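Local coordinates for protein peptidase M28 (Shewanella amazonensis SB2B, PDB 3IIB) that probably acts as a zinc-dependent carboxypeptidase or dipeptidase of the M28 family, active as a homodimer, at residues Val48-Ile52 and Ser235-Ile239; Arg154-Val159 and Thr184-Glu190; Leu383-Val387 and Leu437-Pro441. One frame throughout, in Å; residues are numbered along the deposited sequence. Where two conformers were deposited one is given.

Contact 1 of 3, residues Val48-Ile52 and Ser235-Ile239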
ATOM      1  N   VAL A  48      17.643 -11.413 -18.518  1.00  5.38           N
ATOM      2  CA  VAL A  48      18.740 -12.331 -18.839  1.00  4.77           C
ATOM      3  C   VAL A  48      19.976 -11.541 -19.332  1.00  5.64           C
ATOM      4  O   VAL A  48      21.105 -11.820 -18.887  1.00  3.28           O
ATOM      5  CB  VAL A  48      18.265 -13.443 -19.854  1.00  5.90           C
ATOM      6  CG1 VAL A  48      19.462 -14.148 -20.503  1.00  6.56           C
ATOM      7  CG2 VAL A  48      17.275 -14.392 -19.160  1.00  4.18           C
ATOM      8  N   ASP A  49      19.764 -10.591 -20.247  1.00  7.17           N
ATOM      9  CA  ASP A  49      20.866  -9.852 -20.830  1.00  5.80           C
ATOM     10  C   ASP A  49      21.518  -9.016 -19.710  1.00  4.63           C
ATOM     11  O   ASP A  49      22.746  -8.933 -19.608  1.00  6.36           O
ATOM     12  CB  ASP A  49      20.396  -8.993 -21.988  1.00  7.87           C
ATOM     13  CG  ASP A  49      20.076  -9.820 -23.230  1.00 11.84           C
ATOM     14  OD1 ASP A  49      20.509 -10.979 -23.276  1.00 13.17           O
ATOM     15  OD2 ASP A  49      19.373  -9.316 -24.117  1.00 15.03           O
ATOM     16  N   TRP A  50      20.688  -8.493 -18.814  1.00  3.37           N
ATOM     17  CA  TRP A  50      21.194  -7.682 -17.697  1.00  3.72           C
ATOM     18  C   TRP A  50      22.100  -8.538 -16.807  1.00  5.37           C
ATOM     19  O   TRP A  50      23.153  -8.085 -16.386  1.00  4.83           O
ATOM     20  CB  TRP A  50      20.045  -7.077 -16.892  1.00  5.42           C
ATOM     21  CG  TRP A  50      20.488  -6.542 -15.545  1.00  4.62           C
ATOM     22  CD1 TRP A  50      20.867  -5.270 -15.268  1.00  7.95           C
ATOM     23  CD2 TRP A  50      20.610  -7.279 -14.330  1.00  6.20           C
ATOM     24  NE1 TRP A  50      21.231  -5.161 -13.946  1.00  6.02           N
ATOM     25  CE2 TRP A  50      21.057  -6.382 -13.340  1.00  2.55           C
ATOM     26  CE3 TRP A  50      20.332  -8.615 -13.962  1.00  2.89           C
ATOM     27  CZ2 TRP A  50      21.287  -6.778 -12.020  1.00  5.43           C
ATOM     28  CZ3 TRP A  50      20.570  -9.012 -12.637  1.00  6.93           C
ATOM     29  CH2 TRP A  50      21.047  -8.088 -11.680  1.00  8.75           C
ATOM     30  N   ALA A  51      21.670  -9.760 -16.541  1.00  7.47           N
ATOM     31  CA  ALA A  51      22.364 -10.658 -15.596  1.00  6.27           C
ATOM     32  C   ALA A  51      23.670 -11.130 -16.188  1.00  5.03           C
ATOM     33  O   ALA A  51      24.698 -11.122 -15.530  1.00  4.26           O
ATOM     34  CB  ALA A  51      21.440 -11.836 -15.234  1.00  5.57           C
ATOM     35  N   ILE A  52      23.660 -11.476 -17.470  1.00  4.86           N
ATOM     36  CA  ILE A  52      24.897 -11.844 -18.163  1.00  5.86           C
ATOM     37  C   ILE A  52      25.936 -10.699 -18.083  1.00  6.28           C
ATOM     38  O   ILE A  52      27.115 -10.907 -17.689  1.00  3.69           O
ATOM     39  CB  ILE A  52      24.576 -12.279 -19.636  1.00  2.73           C
ATOM     40  CG1 ILE A  52      23.817 -13.626 -19.699  1.00  5.10           C
ATOM     41  CG2 ILE A  52      25.850 -12.446 -20.425  1.00  3.14           C
ATOM     42  CD1 ILE A  52      24.675 -14.833 -19.289  1.00  9.35           C
ATOM     43  N   SER A 235      13.415 -19.105 -22.198  1.00  3.74           N
ATOM     44  CA  SER A 235      14.097 -18.233 -21.249  1.00  5.58           C
ATOM     45  C   SER A 235      15.404 -18.983 -20.934  1.00  4.09           C
ATOM     46  O   SER A 235      15.751 -19.968 -21.598  1.00  6.05           O
ATOM     47  CB  SER A 235      13.236 -18.003 -19.994  1.00  7.52           C
ATOM     48  OG  SER A 235      13.825 -17.032 -19.118  1.00  4.22           O
ATOM     49  N   TYR A 236      16.137 -18.514 -19.942  1.00  4.35           N
ATOM     50  CA  TYR A 236      17.437 -19.059 -19.624  1.00  4.53           C
ATOM     51  C   TYR A 236      17.741 -19.005 -18.134  1.00  5.88           C
ATOM     52  O   TYR A 236      17.453 -17.986 -17.479  1.00  6.94           O
ATOM     53  CB  TYR A 236      18.544 -18.277 -20.330  1.00  5.62           C
ATOM     54  CG  TYR A 236      18.436 -18.360 -21.830  1.00  2.88           C
ATOM     55  CD1 TYR A 236      17.641 -17.470 -22.533  1.00  4.30           C
ATOM     56  CD2 TYR A 236      19.096 -19.349 -22.531  1.00  8.03           C
ATOM     57  CE1 TYR A 236      17.512 -17.586 -23.914  1.00  4.60           C
ATOM     58  CE2 TYR A 236      18.977 -19.461 -23.884  1.00 11.85           C
ATOM     59  CZ  TYR A 236      18.175 -18.583 -24.563  1.00  8.05           C
ATOM     60  OH  TYR A 236      18.062 -18.672 -25.914  1.00 11.83           O
ATOM     61  N   ASN A 237      18.309 -20.105 -17.644  1.00  5.75           N
ATOM     62  CA  ASN A 237      19.067 -20.116 -16.382  1.00  5.48           C
ATOM     63  C   ASN A 237      20.384 -19.415 -16.668  1.00  7.82           C
ATOM     64  O   ASN A 237      21.059 -19.731 -17.661  1.00  4.41           O
ATOM     65  CB  ASN A 237      19.310 -21.555 -15.920  1.00  6.57           C
ATOM     66  CG  ASN A 237      18.036 -22.273 -15.474  1.00  4.92           C
ATOM     67  OD1 ASN A 237      17.090 -21.653 -14.980  1.00  5.45           O
ATOM     68  ND2 ASN A 237      18.039 -23.601 -15.604  1.00  2.57           N
ATOM     69  N   VAL A 238      20.748 -18.447 -15.829  1.00  4.73           N
ATOM     70  CA  VAL A 238      21.963 -17.681 -16.016  1.00  3.49           C
ATOM     71  C   VAL A 238      22.933 -18.093 -14.936  1.00  3.43           C
ATOM     72  O   VAL A 238      22.564 -18.125 -13.730  1.00  5.26           O
ATOM     73  CB  VAL A 238      21.677 -16.164 -15.959  1.00  5.07           C
ATOM     74  CG1 VAL A 238      22.982 -15.316 -15.972  1.00  7.92           C
ATOM     75  CG2 VAL A 238      20.731 -15.750 -17.083  1.00  6.81           C
ATOM     76  N   ILE A 239      24.157 -18.436 -15.352  1.00  4.51           N
ATOM     77  CA  ILE A 239      25.083 -19.107 -14.460  1.00  3.93           C
ATOM     78  C   ILE A 239      26.416 -18.357 -14.444  1.00  2.30           C
ATOM     79  O   ILE A 239      26.939 -17.928 -15.512  1.00  4.47           O
ATOM     80  CB  ILE A 239      25.268 -20.563 -14.862  1.00  4.53           C
ATOM     81  CG1 ILE A 239      23.918 -21.334 -14.729  1.00 10.21           C
ATOM     82  CG2 ILE A 239      26.421 -21.202 -14.015  1.00  5.35           C
ATOM     83  CD1 ILE A 239      23.901 -22.728 -15.362  1.00  8.81           C
TER
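Val48 and Val238 face each other with the same side-chain rotation. In each, CG1 is anti to the backbone N (chi1 164° in Val48, 173° in Val238) and CG2 lies beside that nitrogen. This turns CG1 of Val48 onto CG2 of Val238, 4.0 Å away, and leaves CG1 of Val238 for the next turn of the helix. There two groups meet the one methyl. Ala51 CB lies 3.9 Å from Val238 CG1. Ile52 CD1 comes within 3.8 Å of Val238 CG1: CG1 of Ile52 is anti to the carbonyl carbon, and a bend at chi2 brings CD1 to the methyl.

The contact lays helix 42-57 on strand 220-242, part of the large mixed sheet of this M28 peptidase. The short segments run nearly parallel, at 12°, with axes 9.0 Å apart at their closest. That is ordinary helix-on-sheet layering. No hydrogen bond crosses between the two segments; the join is apolar.

Toward the start of the strand segment, Val48 meets Tyr236. Val48 CG1 is 4.2 Å from Tyr236 CB, and CG2 of Val48 is 4.0 Å from the carbonyl O of Tyr236. The Tyr236 ring makes a cation-pi contact with Lys65. Ser235 OG is hydrogen-bonded to Asp44, one helical turn before Val48. Ala51 also touches Leu299 of the adjoining strand 293-300.

Contact 2 of 3, residues Arg154-Val159 and Thr184-Glu190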
ATOM      1  N   ARG A 154      -5.342 -19.938  -4.053  1.00  3.94           N
ATOM      2  CA  ARG A 154      -4.943 -19.282  -5.277  1.00  5.55           C
ATOM      3  C   ARG A 154      -4.600 -20.300  -6.373  1.00  6.89           C
ATOM      4  O   ARG A 154      -5.035 -20.174  -7.528  1.00  6.81           O
ATOM      5  CB  ARG A 154      -3.738 -18.345  -5.031  1.00  6.07           C
ATOM      6  CG  ARG A 154      -3.374 -17.476  -6.234  1.00  7.52           C
ATOM      7  CD  ARG A 154      -1.980 -16.893  -6.090  1.00  9.46           C
ATOM      8  NE  ARG A 154      -1.020 -17.947  -6.338  1.00  8.79           N
ATOM      9  CZ  ARG A 154       0.109 -18.129  -5.656  1.00 13.12           C
ATOM     10  NH1 ARG A 154       0.466 -17.315  -4.679  1.00 14.37           N
ATOM     11  NH2 ARG A 154       0.879 -19.152  -5.947  1.00 14.85           N
ATOM     12  N   SER A 155      -3.789 -21.282  -6.018  1.00  8.68           N
ATOM     13  CA  SER A 155      -3.331 -22.315  -6.977  0.50  9.99           C
ATOM     14  C   SER A 155      -4.457 -23.174  -7.551  1.00  9.10           C
ATOM     15  O   SER A 155      -4.471 -23.508  -8.752  1.00 10.61           O
ATOM     16  CB  SER A 155      -2.335 -23.251  -6.306  0.50  9.18           C
ATOM     17  OG  SER A 155      -1.240 -22.540  -5.785  0.50 18.20           O
ATOM     18  N   ARG A 156      -5.403 -23.543  -6.691  1.00  8.74           N
ATOM     19  CA  ARG A 156      -6.409 -24.558  -7.045  1.00 10.95           C
ATOM     20  C   ARG A 156      -7.873 -24.168  -6.956  1.00  8.24           C
ATOM     21  O   ARG A 156      -8.749 -24.985  -7.272  1.00 10.26           O
ATOM     22  CB  ARG A 156      -6.144 -25.766  -6.162  1.00 12.30           C
ATOM     23  CG  ARG A 156      -4.751 -26.341  -6.439  1.00 24.43           C
ATOM     24  CD  ARG A 156      -4.653 -27.796  -6.064  1.00 32.79           C
ATOM     25  NE  ARG A 156      -4.750 -27.991  -4.626  1.00 28.64           N
ATOM     26  CZ  ARG A 156      -3.764 -27.770  -3.752  1.00 43.22           C
ATOM     27  NH1 ARG A 156      -2.581 -27.310  -4.150  1.00 46.16           N
ATOM     28  NH2 ARG A 156      -3.972 -28.003  -2.455  1.00 46.75           N
ATOM     29  N   GLY A 157      -8.137 -22.914  -6.550  1.00 10.14           N
ATOM     30  CA  GLY A 157      -9.489 -22.438  -6.322  1.00  7.59           C
ATOM     31  C   GLY A 157     -10.308 -22.403  -7.586  1.00  7.87           C
ATOM     32  O   GLY A 157     -11.466 -22.734  -7.564  1.00  5.99           O
ATOM     33  N   ALA A 158      -9.732 -21.969  -8.704  1.00  5.68           N
ATOM     34  CA  ALA A 158     -10.526 -21.854  -9.923  1.00  5.79           C
ATOM     35  C   ALA A 158     -11.040 -23.235 -10.383  1.00  5.25           C
ATOM     36  O   ALA A 158     -12.173 -23.366 -10.888  1.00  6.21           O
ATOM     37  CB  ALA A 158      -9.729 -21.115 -11.051  1.00  6.52           C
ATOM     38  N   VAL A 159     -10.229 -24.264 -10.197  1.00  6.01           N
ATOM     39  CA  VAL A 159     -10.668 -25.611 -10.534  1.00  6.29           C
ATOM     40  C   VAL A 159     -11.827 -26.050  -9.626  1.00  6.00           C
ATOM     41  O   VAL A 159     -12.886 -26.468 -10.097  1.00  3.81           O
ATOM     42  CB  VAL A 159      -9.538 -26.612 -10.474  1.00  6.11           C
ATOM     43  CG1 VAL A 159     -10.097 -28.075 -10.633  1.00  5.44           C
ATOM     44  CG2 VAL A 159      -8.499 -26.304 -11.538  1.00  4.58           C
ATOM     45  N   THR A 184      -1.054 -11.197  -6.978  1.00  6.48           N
ATOM     46  CA  THR A 184      -1.136 -12.194  -8.045  1.00  7.00           C
ATOM     47  C   THR A 184      -0.336 -13.445  -7.667  1.00  6.39           C
ATOM     48  O   THR A 184       0.027 -13.630  -6.504  1.00  8.23           O
ATOM     49  CB  THR A 184      -0.701 -11.577  -9.413  1.00  5.66           C
ATOM     50  OG1 THR A 184      -1.130 -12.435 -10.486  1.00  7.86           O
ATOM     51  CG2 THR A 184       0.846 -11.194  -9.486  1.00  3.24           C
ATOM     52  N   GLY A 185      -0.076 -14.300  -8.657  1.00  7.45           N
ATOM     53  CA  GLY A 185       0.664 -15.545  -8.446  1.00  6.43           C
ATOM     54  C   GLY A 185       0.047 -16.652  -9.269  1.00  6.04           C
ATOM     55  O   GLY A 185      -1.087 -16.519  -9.772  1.00  6.62           O
HETATM   56  N   MSE A 186       0.783 -17.736  -9.394  1.00  7.21           N
HETATM   57  CA  MSE A 186       0.434 -18.777 -10.338  1.00  9.19           C
HETATM   58  C   MSE A 186      -0.835 -19.474  -9.869  1.00  6.54           C
HETATM   59  O   MSE A 186      -1.106 -19.662  -8.648  1.00  7.60           O
HETATM   60  CB  MSE A 186       1.575 -19.775 -10.475  1.00  6.59           C
HETATM   61  CG  MSE A 186       1.390 -20.777 -11.526  1.00 12.52           C
HETATM   62 SE   MSE A 186       1.587 -19.963 -13.141  0.75 17.70          SE
HETATM   63  CE  MSE A 186       1.847 -21.681 -14.004  1.00 31.77           C
HETATM   64  N   MSE A 187      -1.637 -19.840 -10.849  1.00 10.54           N
HETATM   65  CA  MSE A 187      -2.700 -20.798 -10.630  1.00 11.81           C
HETATM   66  C   MSE A 187      -2.678 -21.776 -11.796  1.00 16.15           C
HETATM   67  O   MSE A 187      -2.034 -21.515 -12.845  1.00 15.38           O
HETATM   68  CB  MSE A 187      -4.013 -20.101 -10.553  1.00 14.70           C
HETATM   69  CG  MSE A 187      -4.256 -19.289 -11.726  1.00 11.88           C
HETATM   70 SE   MSE A 187      -6.071 -19.393 -12.312  0.75 15.32          SE
HETATM   71  CE  MSE A 187      -6.261 -21.121 -12.512  1.00  2.00           C
ATOM     72  N   ARG A 188      -3.286 -22.936 -11.581  1.00 12.04           N
ATOM     73  CA  ARG A 188      -3.309 -23.981 -12.604  1.00 10.85           C
ATOM     74  C   ARG A 188      -4.744 -24.410 -12.846  1.00  8.10           C
ATOM     75  O   ARG A 188      -5.432 -24.779 -11.913  1.00  9.12           O
ATOM     76  CB  ARG A 188      -2.525 -25.230 -12.159  1.00 14.33           C
ATOM     77  CG  ARG A 188      -1.143 -25.007 -11.608  1.00 22.92           C
ATOM     78  CD  ARG A 188      -0.194 -26.142 -11.961  1.00 37.32           C
ATOM     79  NE  ARG A 188       0.346 -25.955 -13.310  1.00 49.66           N
ATOM     80  CZ  ARG A 188       1.553 -25.459 -13.605  1.00 56.90           C
ATOM     81  NH1 ARG A 188       2.418 -25.102 -12.653  1.00 60.74           N
ATOM     82  NH2 ARG A 188       1.909 -25.327 -14.880  1.00 59.45           N
ATOM     83  N   TYR A 189      -5.151 -24.403 -14.104  1.00  9.02           N
ATOM     84  CA  TYR A 189      -6.360 -25.066 -14.511  1.00  8.31           C
ATOM     85  C   TYR A 189      -6.069 -26.574 -14.600  1.00 11.81           C
ATOM     86  O   TYR A 189      -4.917 -26.992 -14.565  1.00 10.95           O
ATOM     87  CB  TYR A 189      -6.822 -24.529 -15.863  1.00  8.78           C
ATOM     88  CG  TYR A 189      -7.269 -23.091 -15.794  1.00  9.95           C
ATOM     89  CD1 TYR A 189      -8.330 -22.712 -14.978  1.00  7.13           C
ATOM     90  CD2 TYR A 189      -6.627 -22.109 -16.538  1.00  8.78           C
ATOM     91  CE1 TYR A 189      -8.755 -21.377 -14.908  1.00  7.93           C
ATOM     92  CE2 TYR A 189      -7.037 -20.784 -16.471  1.00  9.69           C
ATOM     93  CZ  TYR A 189      -8.125 -20.432 -15.688  1.00  6.79           C
ATOM     94  OH  TYR A 189      -8.493 -19.126 -15.666  1.00  7.43           O
ATOM     95  N   GLU A 190      -7.125 -27.362 -14.662  1.00 10.51           N
ATOM     96  CA  GLU A 190      -7.043 -28.794 -14.758  1.00 11.72           C
ATOM     97  C   GLU A 190      -7.728 -29.214 -16.046  1.00 10.70           C
ATOM     98  O   GLU A 190      -8.882 -28.833 -16.338  1.00 11.35           O
ATOM     99  CB  GLU A 190      -7.732 -29.436 -13.558  1.00 11.76           C
ATOM    100  CG  GLU A 190      -7.631 -30.930 -13.523  1.00 24.37           C
ATOM    101  CD  GLU A 190      -8.219 -31.515 -12.252  1.00 24.93           C
ATOM    102  OE1 GLU A 190      -7.820 -31.073 -11.157  1.00 24.90           O
ATOM    103  OE2 GLU A 190      -9.059 -32.442 -12.352  1.00 28.39           O
TER
HETATM  104  O   HOH W   1      -0.341 -14.541  -3.994  1.00  6.44           O
HETATM  105  O   HOH W   2      -7.195 -23.507 -10.142  1.00  7.46           O
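Arg154 grips the carbonyl of Met186 from its NE. That bond is 2.9 Å from Arg154 NE to Met186 O, nearly straight at 164°. NH2 adds a weak bond to the same oxygen. The oxygen sits in plane at the guanidinium edge, while NE is tilted 32° from the carbonyl plane. A bend at chi3 (75°) turns the guanidinium so that Gly185 lies over one face. Arg154 NH1 also bonds Tyr147 and a water held by Thr184 O.

Packing is close along the helix. Ser155 O accepts a straight bond from Arg188 N at 3.1 Å. Met187 CE, a selenomethionine methyl, touches Ala158 CB at 3.8 Å and lies over one face of the Tyr189 ring. Val159 CG2 presses on Arg188 O at 3.4 Å.

The solvent side belongs to the exposed Arg188 and Glu190, and a water links Val159 N to Arg188 O. A methionine in place of Arg154 would probably leave Met186 O without its side-chain donors and the loop near Gly185 freer to shift.

A CB on Gly185 would clash with Arg154 CZ. The polar grip of helix 145-163 probably helps to hold the loop whose Thr184 O bonds His402, a zinc ligand.

Contact 3 of 3, residues Leu383-Val387 and Leu437-Pro441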
ATOM      1  N   LEU A 383      17.276 -36.571  -5.782  1.00  7.31           N
ATOM      2  CA  LEU A 383      18.275 -37.007  -6.729  1.00  5.05           C
ATOM      3  C   LEU A 383      19.629 -37.223  -6.055  1.00  5.37           C
ATOM      4  O   LEU A 383      20.643 -37.515  -6.715  1.00  7.00           O
ATOM      5  CB  LEU A 383      18.369 -35.996  -7.875  1.00  8.16           C
ATOM      6  CG  LEU A 383      17.029 -35.741  -8.614  1.00  4.70           C
ATOM      7  CD1 LEU A 383      17.192 -34.580  -9.594  1.00  6.23           C
ATOM      8  CD2 LEU A 383      16.568 -37.017  -9.321  1.00 12.88           C
ATOM      9  N   GLY A 384      19.629 -37.103  -4.727  1.00  4.60           N
ATOM     10  CA  GLY A 384      20.810 -37.438  -3.933  1.00  7.36           C
ATOM     11  C   GLY A 384      21.667 -36.271  -3.490  1.00  6.00           C
ATOM     12  O   GLY A 384      22.667 -36.467  -2.780  1.00  6.24           O
ATOM     13  N   VAL A 385      21.278 -35.069  -3.895  1.00  6.55           N
ATOM     14  CA  VAL A 385      22.073 -33.853  -3.716  1.00  3.98           C
ATOM     15  C   VAL A 385      21.721 -33.229  -2.373  1.00  3.88           C
ATOM     16  O   VAL A 385      20.543 -32.931  -2.100  1.00  3.45           O
ATOM     17  CB  VAL A 385      21.804 -32.829  -4.825  1.00  5.88           C
ATOM     18  CG1 VAL A 385      22.716 -31.595  -4.640  1.00  4.89           C
ATOM     19  CG2 VAL A 385      22.023 -33.484  -6.207  1.00  4.21           C
ATOM     20  N   PRO A 386      22.735 -33.067  -1.509  1.00  4.28           N
ATOM     21  CA  PRO A 386      22.503 -32.364  -0.249  1.00  4.46           C
ATOM     22  C   PRO A 386      22.102 -30.912  -0.462  1.00  3.36           C
ATOM     23  O   PRO A 386      22.459 -30.286  -1.466  1.00  3.20           O
ATOM     24  CB  PRO A 386      23.884 -32.451   0.465  1.00  3.46           C
ATOM     25  CG  PRO A 386      24.563 -33.598  -0.132  1.00  2.00           C
ATOM     26  CD  PRO A 386      24.113 -33.584  -1.581  1.00  4.37           C
ATOM     27  N   VAL A 387      21.348 -30.367   0.488  1.00  4.04           N
ATOM     28  CA  VAL A 387      20.961 -28.994   0.447  1.00  2.67           C
ATOM     29  C   VAL A 387      20.988 -28.402   1.851  1.00  4.38           C
ATOM     30  O   VAL A 387      21.105 -29.121   2.831  1.00  4.37           O
ATOM     31  CB  VAL A 387      19.539 -28.779  -0.179  1.00  2.50           C
ATOM     32  CG1 VAL A 387      19.520 -29.226  -1.678  1.00  3.90           C
ATOM     33  CG2 VAL A 387      18.433 -29.438   0.663  1.00  4.26           C
ATOM     34  N   LEU A 437      29.050 -35.425   2.867  1.00  6.75           N
ATOM     35  CA  LEU A 437      27.644 -35.075   3.046  1.00  4.71           C
ATOM     36  C   LEU A 437      26.633 -36.153   2.604  1.00  6.43           C
ATOM     37  O   LEU A 437      25.435 -36.041   2.875  1.00  4.75           O
ATOM     38  CB  LEU A 437      27.325 -33.739   2.356  1.00  3.84           C
ATOM     39  CG  LEU A 437      28.139 -32.502   2.759  1.00  4.28           C
ATOM     40  CD1 LEU A 437      27.525 -31.294   2.012  1.00  2.58           C
ATOM     41  CD2 LEU A 437      28.138 -32.320   4.311  1.00  2.10           C
ATOM     42  N   ARG A 438      27.122 -37.197   1.960  1.00  4.89           N
ATOM     43  CA  ARG A 438      26.282 -38.220   1.393  1.00  5.23           C
ATOM     44  C   ARG A 438      26.570 -39.559   2.124  1.00  7.32           C
ATOM     45  O   ARG A 438      27.637 -39.739   2.746  1.00  8.11           O
ATOM     46  CB  ARG A 438      26.578 -38.323  -0.103  1.00  7.80           C
ATOM     47  CG  ARG A 438      26.214 -37.097  -0.894  1.00  4.90           C
ATOM     48  CD  ARG A 438      26.543 -37.303  -2.318  1.00  8.45           C
ATOM     49  NE  ARG A 438      26.252 -36.104  -3.106  1.00  6.44           N
ATOM     50  CZ  ARG A 438      25.596 -36.099  -4.262  1.00  3.76           C
ATOM     51  NH1 ARG A 438      25.189 -37.234  -4.798  1.00  5.21           N
ATOM     52  NH2 ARG A 438      25.333 -34.961  -4.874  1.00  4.84           N
ATOM     53  N   PRO A 439      25.638 -40.506   2.054  1.00  4.58           N
ATOM     54  CA  PRO A 439      24.336 -40.426   1.447  1.00  8.04           C
ATOM     55  C   PRO A 439      23.317 -39.741   2.336  1.00  8.35           C
ATOM     56  O   PRO A 439      23.424 -39.778   3.566  1.00  6.53           O
ATOM     57  CB  PRO A 439      23.958 -41.897   1.289  1.00 10.64           C
ATOM     58  CG  PRO A 439      24.523 -42.537   2.504  1.00 11.31           C
ATOM     59  CD  PRO A 439      25.841 -41.812   2.713  1.00  9.71           C
ATOM     60  N   LEU A 440      22.300 -39.136   1.720  1.00  9.87           N
ATOM     61  CA  LEU A 440      21.196 -38.549   2.468  1.00  9.07           C
ATOM     62  C   LEU A 440      20.365 -39.651   3.093  1.00 10.79           C
ATOM     63  O   LEU A 440      20.071 -40.646   2.427  1.00 12.43           O
ATOM     64  CB  LEU A 440      20.284 -37.740   1.534  1.00 10.45           C
ATOM     65  CG  LEU A 440      20.933 -36.589   0.783  1.00  7.69           C
ATOM     66  CD1 LEU A 440      19.871 -35.697   0.021  1.00  2.87           C
ATOM     67  CD2 LEU A 440      21.759 -35.773   1.741  1.00  4.95           C
ATOM     68  N   PRO A 441      19.951 -39.479   4.356  1.00 11.92           N
ATOM     69  CA  PRO A 441      19.040 -40.447   4.969  1.00 12.59           C
ATOM     70  C   PRO A 441      17.632 -40.352   4.344  1.00 18.26           C
ATOM     71  O   PRO A 441      17.277 -39.311   3.767  1.00 13.96           O
ATOM     72  CB  PRO A 441      19.017 -40.028   6.434  1.00 14.24           C
ATOM     73  CG  PRO A 441      19.301 -38.562   6.403  1.00 13.29           C
ATOM     74  CD  PRO A 441      20.175 -38.309   5.215  1.00 12.35           C
TER
HETATM   75  O   HOH W   3      23.445 -36.984  -6.991  1.00  8.86           O
HETATM   76  O   HOH W   4      22.827 -38.832  -1.313  1.00  8.88           O
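Arg438 reaches across Gly384 and Pro386 with a chain extended from CG to NE. From CB the chain leaves with CG anti to the carbonyl carbon (chi1 -65°). Arg438 CG then meets Pro386 CG at 3.9 Å and also nears Gly384 O. CD passes Gly384 O at 4.0 Å. NE lies 3.6 Å from Pro386 CD, and the two side chains cross at about a right angle. At CZ the carbonyl O of Gly384 stands over the centre of one guanidinium face, 3.3 Å from CZ, so it meets the face rather than an N-H. NH1 instead donates to a water that bonds Leu383 O. NH2 runs alongside Val385 and is hydrogen-bonded to His324 O.

A second water joins Gly384 O to Leu440 N. The rest is mainly apolar: Leu437 CB is 3.7 Å from Pro386 CG, and Leu440 CD2 is 4.0 Å from the same atom. Leu440 CD1 sets a methyl on a carbonyl, 3.5 Å from Val385 O. Gly384 has a positive phi (100°) at which a CB would press on the preceding carbonyl.

Here the C-terminal tail, beyond helix 413-432 and carrying a cis peptide before Pro439, packs on the loop entering strand 387-392. That strand pairs antiparallel with 337-343 in the alpha/beta fold of the M28 peptidase.

How the contacts relate
The three contacts lie apart and none touches another. Centres of contacts 1 and 2 are 28 Å apart, as are those of contacts 1 and 3; the centres of contacts 2 and 3 are 32 Å apart. Along the chain, contact 2 falls between the two segments of contact 1, while contact 3 follows both. Contact 2 is close to the active site: the nearest atoms of Gly185 lie about 7 Å from a bound zinc ion and about 4 Å from the side chain of His402. In contact 1, the Ser235 side chain is about 10 Å from that of zinc ligand His257. Contact 3 lies away from the annotated sites.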